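Local coordinates for glycoside hydrolase family protein (Novosphingobium sp. PP1Y, PDB 6Q2F) that acts as an alpha-L-rhamnosidase, a glycoside hydrolase that probably releases terminal alpha-linked L-rhamnose from its substrates, at residues Glu644-Ser649 with Lys661-Leu666; Ala608-Asn613 with Ala695-Tyr700; Pro675-Ser680 with Asp716-Ser721. All blocks are in the same frame, centred on the assembly; numbering follows the deposited sequence.

Contact 1 (Glu644-Ser649 with Lys661-Leu666). With NA (sodium ion), chain B.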
loop_
_atom_site.group_PDB
_atom_site.type_symbol
_atom_site.label_atom_id
_atom_site.label_comp_id
_atom_site.label_asym_id
_atom_site.label_seq_id
_atom_site.Cartn_x
_atom_site.Cartn_y
_atom_site.Cartn_z
ATOM N N GLU A 644 0.015 4.264 -7.438
ATOM C CA GLU A 644 -0.057 3.192 -8.417
ATOM C C GLU A 644 -1.530 2.882 -8.678
ATOM O O GLU A 644 -2.197 2.256 -7.852
ATOM C CB GLU A 644 0.741 1.997 -7.881
ATOM C CG GLU A 644 0.661 0.728 -8.648
ATOM C CD GLU A 644 1.336 -0.390 -7.869
ATOM O OE1 GLU A 644 2.148 -0.058 -6.977
ATOM O OE2 GLU A 644 1.013 -1.566 -8.110
ATOM N N SER A 645 -2.052 3.332 -9.816
ATOM C CA SER A 645 -3.490 3.540 -9.993
ATOM C C SER A 645 -4.094 2.506 -10.934
ATOM O O SER A 645 -3.680 2.392 -12.089
ATOM C CB SER A 645 -3.790 4.952 -10.517
ATOM O OG SER A 645 -3.308 5.954 -9.657
HETATM N N MSE A 646 -5.097 1.788 -10.434
HETATM C CA MSE A 646 -6.058 1.055 -11.253
HETATM C C MSE A 646 -5.518 -0.237 -11.773
HETATM O O MSE A 646 -5.887 -0.701 -12.870
HETATM C CB MSE A 646 -6.559 1.918 -12.415
HETATM C CG MSE A 646 -7.375 3.063 -11.901
HETATM SE SE MSE A 646 -8.158 4.198 -13.265
HETATM C CE MSE A 646 -6.632 5.039 -13.659
ATOM N N THR A 647 -4.657 -0.839 -10.969
ATOM C CA THR A 647 -4.249 -2.203 -11.243
ATOM C C THR A 647 -5.487 -3.079 -11.328
ATOM O O THR A 647 -6.428 -2.928 -10.539
ATOM C CB THR A 647 -3.309 -2.715 -10.157
ATOM O OG1 THR A 647 -2.187 -1.838 -10.061
ATOM C CG2 THR A 647 -2.848 -4.120 -10.519
ATOM N N ALA A 648 -5.498 -3.972 -12.311
ATOM C CA ALA A 648 -6.624 -4.854 -12.555
ATOM C C ALA A 648 -6.110 -6.262 -12.789
ATOM O O ALA A 648 -5.049 -6.464 -13.381
ATOM C CB ALA A 648 -7.443 -4.392 -13.761
ATOM N N SER A 649 -6.882 -7.231 -12.327
ATOM C CA SER A 649 -6.513 -8.634 -12.421
ATOM C C SER A 649 -7.564 -9.397 -13.218
ATOM O O SER A 649 -8.754 -9.318 -12.909
ATOM C CB SER A 649 -6.345 -9.224 -11.015
ATOM O OG SER A 649 -6.128 -10.607 -11.090
ATOM N N LYS A 661 -13.687 5.863 -13.975
ATOM C CA LYS A 661 -13.843 7.155 -13.313
ATOM C C LYS A 661 -13.978 6.997 -11.801
ATOM O O LYS A 661 -13.312 7.699 -11.030
ATOM C CB LYS A 661 -15.059 7.888 -13.880
ATOM C CG LYS A 661 -15.227 9.304 -13.403
ATOM C CD LYS A 661 -16.616 9.799 -13.812
ATOM C CE LYS A 661 -16.897 11.215 -13.334
ATOM N NZ LYS A 661 -16.754 11.395 -11.841
ATOM N N ARG A 662 -14.844 6.076 -11.361
ATOM C CA ARG A 662 -15.063 5.864 -9.933
ATOM C C ARG A 662 -13.783 5.459 -9.204
ATOM O O ARG A 662 -13.650 5.732 -8.004
ATOM C CB ARG A 662 -16.140 4.797 -9.723
ATOM C CG ARG A 662 -15.870 3.508 -10.478
ATOM C CD ARG A 662 -17.075 2.552 -10.485
ATOM N NE ARG A 662 -16.922 1.637 -9.374
ATOM C CZ ARG A 662 -16.675 0.339 -9.472
ATOM N NH1 ARG A 662 -16.601 -0.258 -10.652
ATOM N NH2 ARG A 662 -16.522 -0.364 -8.358
ATOM N N PHE A 663 -12.830 4.799 -9.891
ATOM C CA PHE A 663 -11.585 4.417 -9.211
ATOM C C PHE A 663 -10.715 5.649 -8.950
ATOM O O PHE A 663 -10.298 5.892 -7.815
ATOM C CB PHE A 663 -10.814 3.360 -10.020
ATOM C CG PHE A 663 -11.613 2.128 -10.324
ATOM C CD1 PHE A 663 -12.378 1.537 -9.332
ATOM C CD2 PHE A 663 -11.607 1.567 -11.596
ATOM C CE1 PHE A 663 -13.147 0.413 -9.602
ATOM C CE2 PHE A 663 -12.370 0.433 -11.878
ATOM C CZ PHE A 663 -13.146 -0.144 -10.882
ATOM N N ILE A 664 -10.489 6.473 -9.985
ATOM C CA ILE A 664 -9.633 7.654 -9.861
ATOM C C ILE A 664 -10.268 8.688 -8.949
ATOM O O ILE A 664 -9.564 9.437 -8.269
ATOM C CB ILE A 664 -9.322 8.245 -11.253
ATOM C CG1 ILE A 664 -7.945 8.909 -11.248
ATOM C CG2 ILE A 664 -10.424 9.190 -11.757
ATOM C CD1 ILE A 664 -6.799 7.886 -11.276
ATOM N N ASP A 665 -11.604 8.774 -8.951
ATOM C CA ASP A 665 -12.294 9.666 -8.025
ATOM C C ASP A 665 -12.087 9.207 -6.586
ATOM O O ASP A 665 -11.921 10.031 -5.682
ATOM C CB ASP A 665 -13.788 9.751 -8.383
ATOM C CG ASP A 665 -14.038 10.449 -9.732
ATOM O OD1 ASP A 665 -13.102 11.049 -10.306
ATOM O OD2 ASP A 665 -15.183 10.412 -10.230
ATOM N N LEU A 666 -12.047 7.897 -6.356
ATOM C CA LEU A 666 -11.772 7.404 -5.015
ATOM C C LEU A 666 -10.341 7.741 -4.592
ATOM O O LEU A 666 -10.106 8.143 -3.450
ATOM C CB LEU A 666 -12.038 5.897 -4.956
ATOM C CG LEU A 666 -11.630 5.259 -3.621
ATOM C CD1 LEU A 666 -12.488 5.837 -2.450
ATOM C CD2 LEU A 666 -11.748 3.733 -3.676
HETATM NA NA NA B . 3.212 -1.576 -5.187
#
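Met646 and Phe663 mark the closest backbone approach of strand 644-649 and helix 661-666, their CA atoms 6.8 Å apart, and one residue along Ser645 pairs with Ile664. The two short axes come within 8.5 Å and run at 144° to each other, so the helix heads back, aslant, against the strand. This is the first half of a beta-alpha-beta unit of the eight-stranded parallel (beta/alpha)8 barrel, completed by strand 674-677. The interface is buried and wholly apolar. The selenomethionine Met646 does most of the work: its CG lies 3.9 Å from Phe663 CB, meeting the root of that side chain and approaching its ring at a slant. Farther out, the chain bends at its last torsion (chi3 -76°), which swings the methyl to the delta methyl of the isoleucine, with Met646 CE 3.7 Å from Ile664 CD1. That same delta methyl also faces Ser645 CB at 4.3 Å, a looser touch. Ser645 turns its hydroxyl to Glu667 of the same helix and to the carbonyl of Ala643, so a buried polar atom is satisfied beside the greasy seam. Met646 and Ile664 both also touch Trp714 of helix 712-726. On the helix itself, the Arg662 guanidinium lies with one face over Phe663 CE1 and hands its NH2 to the carbonyl of Phe612. Strand alternation sends Glu644 the other way from Ser645, into the barrel, where Asp503, Ser504, Glu583 and Glu586 complete a sodium site. With CG anti to the backbone N (chi1 173°) and the chain extended beyond it, Glu644 OE1 reaches the sodium ion at 2.6 Å.

Contact 2 (Ala608-Asn613 with Ala695-Tyr700)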
loop_
_atom_site.group_PDB
_atom_site.type_symbol
_atom_site.label_atom_id
_atom_site.label_comp_id
_atom_site.label_asym_id
_atom_site.label_seq_id
_atom_site.Cartn_x
_atom_site.Cartn_y
_atom_site.Cartn_z
ATOM N N ALA A 608 -1.202 2.838 -3.578
ATOM C CA ALA A 608 -1.748 2.060 -4.684
ATOM C C ALA A 608 -3.265 1.950 -4.528
ATOM O O ALA A 608 -3.806 2.054 -3.421
ATOM C CB ALA A 608 -1.131 0.642 -4.760
ATOM N N LEU A 609 -3.951 1.739 -5.652
ATOM C CA LEU A 609 -5.368 1.373 -5.625
ATOM C C LEU A 609 -5.676 0.450 -6.788
ATOM O O LEU A 609 -5.378 0.784 -7.935
ATOM C CB LEU A 609 -6.311 2.586 -5.687
ATOM C CG LEU A 609 -7.755 2.040 -5.776
ATOM C CD1 LEU A 609 -8.264 1.492 -4.411
ATOM C CD2 LEU A 609 -8.764 3.028 -6.378
ATOM N N TRP A 610 -6.278 -0.696 -6.483
ATOM C CA TRP A 610 -6.703 -1.655 -7.491
ATOM C C TRP A 610 -8.158 -1.399 -7.887
ATOM O O TRP A 610 -8.953 -0.880 -7.102
ATOM C CB TRP A 610 -6.568 -3.087 -6.970
ATOM C CG TRP A 610 -5.159 -3.606 -6.905
ATOM C CD1 TRP A 610 -4.042 -2.907 -6.563
ATOM C CD2 TRP A 610 -4.730 -4.933 -7.192
ATOM N NE1 TRP A 610 -2.946 -3.716 -6.625
ATOM C CE2 TRP A 610 -3.342 -4.969 -7.011
ATOM C CE3 TRP A 610 -5.390 -6.100 -7.589
ATOM C CZ2 TRP A 610 -2.594 -6.128 -7.201
ATOM C CZ3 TRP A 610 -4.645 -7.248 -7.787
ATOM C CH2 TRP A 610 -3.259 -7.251 -7.593
ATOM N N THR A 611 -8.495 -1.748 -9.127
ATOM C CA THR A 611 -9.893 -1.744 -9.514
ATOM C C THR A 611 -10.652 -2.765 -8.676
ATOM O O THR A 611 -10.088 -3.735 -8.157
ATOM C CB THR A 611 -10.041 -2.057 -10.996
ATOM O OG1 THR A 611 -9.683 -3.420 -11.227
ATOM C CG2 THR A 611 -9.126 -1.124 -11.809
ATOM N N PHE A 612 -11.950 -2.526 -8.531
ATOM C CA PHE A 612 -12.778 -3.392 -7.708
ATOM C C PHE A 612 -14.207 -3.348 -8.228
ATOM O O PHE A 612 -14.650 -2.334 -8.780
ATOM C CB PHE A 612 -12.736 -2.963 -6.238
ATOM C CG PHE A 612 -13.169 -1.534 -6.017
ATOM C CD1 PHE A 612 -12.250 -0.500 -6.105
ATOM C CD2 PHE A 612 -14.491 -1.226 -5.722
ATOM C CE1 PHE A 612 -12.643 0.813 -5.917
ATOM C CE2 PHE A 612 -14.897 0.090 -5.510
ATOM C CZ PHE A 612 -13.977 1.109 -5.619
ATOM N N ASN A 613 -14.928 -4.449 -8.035
ATOM C CA ASN A 613 -16.363 -4.454 -8.296
ATOM C C ASN A 613 -17.103 -3.589 -7.281
ATOM O O ASN A 613 -16.794 -3.595 -6.083
ATOM C CB ASN A 613 -16.898 -5.882 -8.261
ATOM C CG ASN A 613 -16.316 -6.732 -9.373
ATOM O OD1 ASN A 613 -16.186 -6.274 -10.509
ATOM N ND2 ASN A 613 -15.942 -7.966 -9.049
ATOM N N ALA A 695 1.526 -9.608 -17.965
ATOM C CA ALA A 695 0.928 -10.832 -17.499
ATOM C C ALA A 695 -0.600 -10.736 -17.483
ATOM O O ALA A 695 -1.174 -10.346 -18.426
ATOM C CB ALA A 695 1.500 -11.257 -16.172
ATOM N N ILE A 696 -1.223 -11.064 -16.383
ATOM C CA ILE A 696 -2.655 -11.048 -16.276
ATOM C C ILE A 696 -3.155 -9.730 -15.773
ATOM O O ILE A 696 -4.263 -9.627 -15.331
ATOM C CB ILE A 696 -3.107 -12.069 -15.243
ATOM C CG1 ILE A 696 -2.471 -11.775 -13.908
ATOM C CG2 ILE A 696 -2.751 -13.473 -15.654
ATOM C CD1 ILE A 696 -3.073 -12.579 -12.792
ATOM N N PHE A 697 -2.329 -8.714 -15.767
ATOM C CA PHE A 697 -2.773 -7.464 -15.208
ATOM C C PHE A 697 -3.018 -6.344 -16.157
ATOM O O PHE A 697 -2.367 -6.208 -17.140
ATOM C CB PHE A 697 -1.764 -6.958 -14.187
ATOM C CG PHE A 697 -1.473 -7.899 -13.090
ATOM C CD1 PHE A 697 -2.294 -7.996 -12.032
ATOM C CD2 PHE A 697 -0.352 -8.652 -13.109
ATOM C CE1 PHE A 697 -2.031 -8.864 -11.017
ATOM C CE2 PHE A 697 -0.064 -9.510 -12.098
ATOM C CZ PHE A 697 -0.914 -9.619 -11.045
ATOM N N GLY A 698 -3.974 -5.523 -15.796
ATOM C CA GLY A 698 -4.288 -4.323 -16.518
ATOM C C GLY A 698 -3.814 -3.238 -15.565
ATOM O O GLY A 698 -3.276 -3.581 -14.572
ATOM N N GLN A 699 -4.008 -1.958 -15.832
ATOM C CA GLN A 699 -4.615 -1.427 -17.021
ATOM C C GLN A 699 -3.776 -1.707 -18.227
ATOM O O GLN A 699 -2.632 -2.008 -18.128
ATOM C CB GLN A 699 -4.788 0.080 -16.921
ATOM C CG GLN A 699 -5.769 0.527 -15.893
ATOM C CD GLN A 699 -7.157 0.051 -16.176
ATOM O OE1 GLN A 699 -7.688 0.325 -17.200
ATOM N NE2 GLN A 699 -7.729 -0.660 -15.269
ATOM N N TYR A 700 -4.390 -1.566 -19.374
ATOM C CA TYR A 700 -3.772 -1.856 -20.667
ATOM C C TYR A 700 -3.555 -0.558 -21.446
ATOM O O TYR A 700 -3.784 -0.480 -22.656
ATOM C CB TYR A 700 -4.640 -2.842 -21.457
ATOM C CG TYR A 700 -4.901 -4.122 -20.689
ATOM C CD1 TYR A 700 -5.958 -4.220 -19.792
ATOM C CD2 TYR A 700 -4.073 -5.228 -20.839
ATOM C CE1 TYR A 700 -6.188 -5.375 -19.082
ATOM C CE2 TYR A 700 -4.287 -6.382 -20.118
ATOM C CZ TYR A 700 -5.346 -6.456 -19.242
ATOM O OH TYR A 700 -5.562 -7.607 -18.533
#
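Thr611 meets Gln699, and Trp610 meets Phe697, at the mouth of the (beta/alpha)8 barrel, where the barrel strand 604-610 runs out into a loop. The partner, short strand 697-698, is not adjacent to it: both lie against strand 642-649, one parallel and one antiparallel to it, so side chains must span the intervening strand and the nearest CA atoms, those of Thr611 and Gln699, stay 9.2 Å apart. The better-packed part is the inner one. Here Thr611 CG2 sits 3.8 Å from Gln699 NE2, a methyl against an amide nitrogen. The glutamine folds back at its second torsion (chi2 -63°), which carries the amide toward the threonine, and NE2 also hydrogen-bonds the carbonyl of Met646. Phe655 and Leu660 press on the same buried side chain. A cis peptide joins Gly698 to Gln699, and the CA of Gly698 lies 3.4 Å above the plane of the Tyr700 ring, toward its rim; Trp653 stacks on that tyrosine. The outer part is looser and partly open to solvent. Trp610 and Phe697 touch through single far corners, with no stacking of the rings. Arg619 makes a cation-pi contact with the indole, and Thr647 and Leu622 also touch it; the Trp610 side chain lies about 7 Å from the sodium ion. The chain at Ala695 and Ile696 is exposed, and Ile696 CG1 lies 3.7 Å above the centre of the Phe697 ring. At the meeting point of the two aromatics, Trp610 CH2 stands 4.0 Å from Phe697 CE1, each approaching the other ring obliquely.

Contact 3 (Pro675-Ser680 with Asp716-Ser721)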
loop_
_atom_site.group_PDB
_atom_site.type_symbol
_atom_site.label_atom_id
_atom_site.label_comp_id
_atom_site.label_asym_id
_atom_site.label_seq_id
_atom_site.Cartn_x
_atom_site.Cartn_y
_atom_site.Cartn_z
ATOM N N PRO A 675 -1.845 10.625 -9.963
ATOM C CA PRO A 675 -2.020 9.220 -10.327
ATOM C C PRO A 675 -0.852 8.756 -11.188
ATOM O O PRO A 675 -0.327 9.501 -12.021
ATOM C CB PRO A 675 -3.348 9.216 -11.093
ATOM C CG PRO A 675 -4.108 10.441 -10.513
ATOM C CD PRO A 675 -2.995 11.454 -10.374
ATOM N N VAL A 676 -0.408 7.532 -10.940
ATOM C CA VAL A 676 0.580 6.869 -11.774
ATOM C C VAL A 676 -0.113 5.608 -12.278
ATOM O O VAL A 676 -0.297 4.643 -11.522
ATOM C CB VAL A 676 1.882 6.559 -11.018
ATOM C CG1 VAL A 676 2.944 6.006 -11.997
ATOM C CG2 VAL A 676 2.401 7.837 -10.317
ATOM N N ILE A 677 -0.584 5.649 -13.499
ATOM C CA ILE A 677 -1.364 4.560 -14.011
ATOM C C ILE A 677 -0.639 3.276 -14.250
ATOM O O ILE A 677 0.313 3.239 -14.932
ATOM C CB ILE A 677 -2.137 4.971 -15.266
ATOM C CG1 ILE A 677 -2.992 6.176 -14.971
ATOM C CG2 ILE A 677 -2.987 3.833 -15.770
ATOM C CD1 ILE A 677 -3.239 7.062 -16.146
ATOM N N HIS A 678 -1.153 2.235 -13.659
ATOM C CA HIS A 678 -0.659 0.910 -13.823
ATOM C C HIS A 678 -1.524 0.239 -14.870
ATOM O O HIS A 678 -2.626 -0.078 -14.546
ATOM C CB HIS A 678 -0.853 0.179 -12.523
ATOM C CG HIS A 678 -0.305 -1.199 -12.512
ATOM N ND1 HIS A 678 -0.885 -2.233 -13.194
ATOM C CD2 HIS A 678 0.771 -1.716 -11.895
ATOM C CE1 HIS A 678 -0.178 -3.321 -13.019
ATOM N NE2 HIS A 678 0.830 -3.035 -12.230
ATOM N N THR A 679 -1.063 -0.016 -16.089
ATOM C CA THR A 679 0.213 0.348 -16.651
ATOM C C THR A 679 0.104 0.625 -18.137
ATOM O O THR A 679 -0.895 0.446 -18.747
ATOM C CB THR A 679 1.263 -0.772 -16.692
ATOM O OG1 THR A 679 0.686 -2.046 -16.527
ATOM C CG2 THR A 679 2.322 -0.537 -15.833
ATOM N N SER A 680 1.209 1.061 -18.682
ATOM C CA SER A 680 1.382 1.334 -20.039
ATOM C C SER A 680 2.575 0.500 -20.467
ATOM O O SER A 680 3.667 0.971 -20.517
ATOM C CB SER A 680 1.640 2.802 -20.238
ATOM O OG SER A 680 1.548 3.157 -21.557
ATOM N N ASP A 716 -6.998 14.518 -19.501
ATOM C CA ASP A 716 -7.247 15.901 -19.098
ATOM C C ASP A 716 -8.104 15.953 -17.838
ATOM O O ASP A 716 -7.922 16.819 -16.979
ATOM C CB ASP A 716 -7.951 16.665 -20.220
ATOM C CG ASP A 716 -7.005 17.143 -21.313
ATOM O OD1 ASP A 716 -5.795 17.282 -21.073
ATOM O OD2 ASP A 716 -7.509 17.434 -22.412
ATOM N N TYR A 717 -9.071 15.048 -17.731
ATOM C CA TYR A 717 -9.891 14.978 -16.529
ATOM C C TYR A 717 -9.032 14.681 -15.314
ATOM O O TYR A 717 -9.191 15.309 -14.254
ATOM C CB TYR A 717 -10.964 13.908 -16.724
ATOM C CG TYR A 717 -11.737 13.552 -15.481
ATOM C CD1 TYR A 717 -11.273 12.572 -14.595
ATOM C CD2 TYR A 717 -12.933 14.192 -15.191
ATOM C CE1 TYR A 717 -12.004 12.239 -13.466
ATOM C CE2 TYR A 717 -13.662 13.865 -14.075
ATOM C CZ TYR A 717 -13.193 12.900 -13.216
ATOM O OH TYR A 717 -13.947 12.587 -12.125
ATOM N N ILE A 718 -8.097 13.741 -15.460
ATOM C CA ILE A 718 -7.187 13.420 -14.366
ATOM C C ILE A 718 -6.245 14.582 -14.090
ATOM O O ILE A 718 -5.991 14.928 -12.927
ATOM C CB ILE A 718 -6.415 12.138 -14.696
ATOM C CG1 ILE A 718 -7.392 10.954 -14.822
ATOM C CG2 ILE A 718 -5.310 11.891 -13.642
ATOM C CD1 ILE A 718 -6.764 9.684 -15.470
ATOM N N ALA A 719 -5.722 15.212 -15.146
ATOM C CA ALA A 719 -4.802 16.331 -14.959
ATOM C C ALA A 719 -5.498 17.534 -14.330
ATOM O O ALA A 719 -4.902 18.240 -13.512
ATOM C CB ALA A 719 -4.180 16.730 -16.296
ATOM N N ARG A 720 -6.750 17.805 -14.716
ATOM C CA ARG A 720 -7.448 18.950 -14.140
ATOM C C ARG A 720 -7.784 18.702 -12.683
ATOM O O ARG A 720 -7.692 19.607 -11.849
ATOM C CB ARG A 720 -8.728 19.267 -14.916
ATOM C CG ARG A 720 -8.460 19.778 -16.290
ATOM C CD ARG A 720 -9.714 20.320 -16.946
ATOM N NE ARG A 720 -9.400 20.882 -18.247
ATOM C CZ ARG A 720 -9.815 20.351 -19.386
ATOM N NH1 ARG A 720 -10.568 19.262 -19.363
ATOM N NH2 ARG A 720 -9.483 20.905 -20.539
ATOM N N SER A 721 -8.214 17.488 -12.366
ATOM C CA SER A 721 -8.522 17.157 -10.986
ATOM C C SER A 721 -7.267 17.235 -10.132
ATOM O O SER A 721 -7.292 17.776 -9.024
ATOM C CB SER A 721 -9.140 15.762 -10.931
ATOM O OG SER A 721 -10.377 15.749 -11.614
#
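Apolar packing alone joins Pro675 and Ile677 to Ile718, which reaches both from helix 716-721. The gamma methyl of the isoleucine nestles against the proline ring, with Ile718 CG2 3.7 Å from Pro675 CG, and farther from CD and CB. The two side chains slide past each other in opposite directions. With CG2 anti to the backbone N and CG1 beside it (chi1 -63°), Ile718 splits its branches: one methyl takes the proline, while the extended CG1 arm brings Ile718 CD1 to a looser 4.4 Å from Ile677 CD1. Ile664 and Phe668 of helix 657-670 also touch Pro675. Strand 674-677 is the eighth of the (beta/alpha)8 barrel and closes it, bonding through its backbone to Ser645 on one flank and to Arg56 and Trp58 of the first strand on the other; helix 712-726 packs outside it. Polar contacts stay within each element or leave for other parts. On the strand side, beyond Ile677, His678 gives ND1 to the carbonyl of Gly698, a cis peptide follows, and Thr679 CG2 hangs 4.3 Å over the centre of the imidazole. On the helix, Arg720 grips the carbonyls of Phe46, Lys47 and Pro933, and Tyr717 OH bonds to Asp665 and Lys661. Two donors share one carbonyl: Ser721 OG lies 2.9 Å from Tyr717 O, with a C=O...donor angle of 154°, and Ser721 N comes to the same oxygen from the opposite face of the carbonyl plane. That hydroxyl, Ser721 OG, also lies 4.2 Å above the centre of the Tyr717 ring.

Strand 642-649 is the shared element: contact 1 packs its outer side on a helix, contact 2 reaches across it near the barrel mouth, and contact 3 starts from its neighbour, strand 674-677. Contacts 1 and 3 are buried strand-to-helix seams of aliphatic groups, with Phe663 adding an aromatic residue to the first, and Asp665 OD1 to Tyr717 OH ties their helices together. Contact 2 is only partly buried, mixing aromatic corners with an amide and lying between loops and strand ends. Backbone bonds knit all three: Met646 N to Leu609 O, Ser645 N to Val676 O and probably Gln699 N to His678 O. Of the three, contact 1 alone includes a sodium ligand.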